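Local coordinates for putative type VI secretion protein (Escherichia coli, PDB 6SK0) that forms the trimeric tip spike of a bacterial type VI secretion system and probably carries a phospholipase effector toward target cells, at residues N532-A535 and S536-R540. Sequence-based numbering, arbitrary orientation.
Sequences NVDA and SRELR
D534 and E538 grip each other twice where the chain reverses: the amide of D534 gives a hydrogen bond to the carbonyl of E538 (N to O 2.8 Å), and the amide of E538 returns one to the D534 carboxylate (N to OD1 2.7 Å). The second bond depends on the D534 side chain, whose CG sits between its own backbone N and carbonyl carbon (chi1 52°), folding the carboxylate back over the turn. OD1 also accepts the S536 hydroxyl, a longer bond with OG 3.2 Å from OD1 of D534; the two donors reach that oxygen from opposite faces of the carboxylate plane. Residues 534–537 form a type I beta turn, closed by R537 N on D534 O at 2.9 Å; with R537 in the left-handed region it makes a 3:5 hairpin with a G1-type bulge, whose strand 532–533 is outermost in the sheet within this chain. V533 and L539 make a non-hydrogen-bonded pair, flanked by the D534–E538 backbone bond toward the turn and by R540 N to N532 O (2.8 Å) on the far side. The R540 side chain crosses back over the opposite strand. CB of R540 lies 4.0 Å from N532 O, CG packs against the same oxygen and V533 C, and CD of R540 rests 3.5 Å from V533 O and near CB of D534. A bend at chi3 (-59°) then turns the guanidinium away from the turn: NH1 forms a salt bridge with E545 farther along its own strand, NH2 a weak hydrogen bond with OE1 of Q567 of a second subunit, and NE a hydrogen bond with the carbonyl of G572 of that subunit.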
# COMPACT_ATOMS: atom_id res chain seq x y z
N ASN A 532 23.12 14.18 -22.41
CA ASN A 532 23.62 15.00 -21.32
C ASN A 532 25.02 14.57 -20.92
O ASN A 532 25.27 13.40 -20.64
CB ASN A 532 22.65 14.93 -20.14
CG ASN A 532 21.21 15.14 -20.56
OD1 ASN A 532 20.91 16.08 -21.28
ND2 ASN A 532 20.33 14.26 -20.12
N VAL A 533 25.94 15.53 -20.89
CA VAL A 533 27.35 15.25 -20.66
C VAL A 533 27.80 15.99 -19.41
O VAL A 533 27.17 16.94 -18.96
CB VAL A 533 28.22 15.64 -21.86
CG1 VAL A 533 27.86 14.79 -23.06
CG2 VAL A 533 28.06 17.11 -22.18
N ASP A 534 28.91 15.53 -18.85
CA ASP A 534 29.50 16.19 -17.70
C ASP A 534 30.46 17.28 -18.18
O ASP A 534 30.52 17.61 -19.36
CB ASP A 534 30.19 15.17 -16.79
CG ASP A 534 31.16 14.28 -17.53
OD1 ASP A 534 31.69 14.68 -18.59
OD2 ASP A 534 31.40 13.16 -17.05
N ALA A 535 31.22 17.85 -17.25
CA ALA A 535 32.14 18.92 -17.59
C ALA A 535 33.21 18.45 -18.56
O ALA A 535 33.64 19.21 -19.44
CB ALA A 535 32.78 19.49 -16.32
N SER A 536 33.65 17.20 -18.44
CA SER A 536 34.61 16.64 -19.38
C SER A 536 33.95 16.08 -20.63
O SER A 536 34.58 15.31 -21.35
CB SER A 536 35.43 15.54 -18.70
OG SER A 536 34.89 14.26 -18.97
N ARG A 537 32.69 16.44 -20.88
CA ARG A 537 31.95 16.10 -22.09
C ARG A 537 31.71 14.60 -22.23
O ARG A 537 31.42 14.12 -23.32
CB ARG A 537 32.64 16.63 -23.34
CG ARG A 537 32.89 18.12 -23.30
CD ARG A 537 32.92 18.72 -24.69
NE ARG A 537 33.09 20.17 -24.64
CZ ARG A 537 32.90 20.97 -25.68
NH1 ARG A 537 32.54 20.47 -26.85
NH2 ARG A 537 33.07 22.28 -25.55
N GLU A 538 31.82 13.85 -21.14
CA GLU A 538 31.47 12.44 -21.17
C GLU A 538 30.00 12.27 -20.84
O GLU A 538 29.45 12.99 -20.00
CB GLU A 538 32.33 11.65 -20.18
CG GLU A 538 33.79 11.56 -20.57
CD GLU A 538 33.98 11.30 -22.05
OE1 GLU A 538 33.73 10.16 -22.50
OE2 GLU A 538 34.38 12.24 -22.78
N LEU A 539 29.35 11.34 -21.53
CA LEU A 539 27.93 11.11 -21.34
C LEU A 539 27.64 10.75 -19.89
O LEU A 539 28.18 9.78 -19.36
CB LEU A 539 27.45 10.01 -22.27
CG LEU A 539 25.98 9.61 -22.11
CD1 LEU A 539 25.06 10.72 -22.57
CD2 LEU A 539 25.69 8.33 -22.87
N ARG A 540 26.80 11.55 -19.25
CA ARG A 540 26.35 11.24 -17.90
C ARG A 540 24.89 10.83 -17.85
O ARG A 540 24.38 10.54 -16.76
CB ARG A 540 26.59 12.44 -16.97
CG ARG A 540 25.98 13.73 -17.41
CD ARG A 540 26.23 14.82 -16.39
NE ARG A 540 25.67 14.48 -15.08
CZ ARG A 540 24.43 14.78 -14.70
NH1 ARG A 540 23.62 15.42 -15.52
NH2 ARG A 540 24.01 14.42 -13.50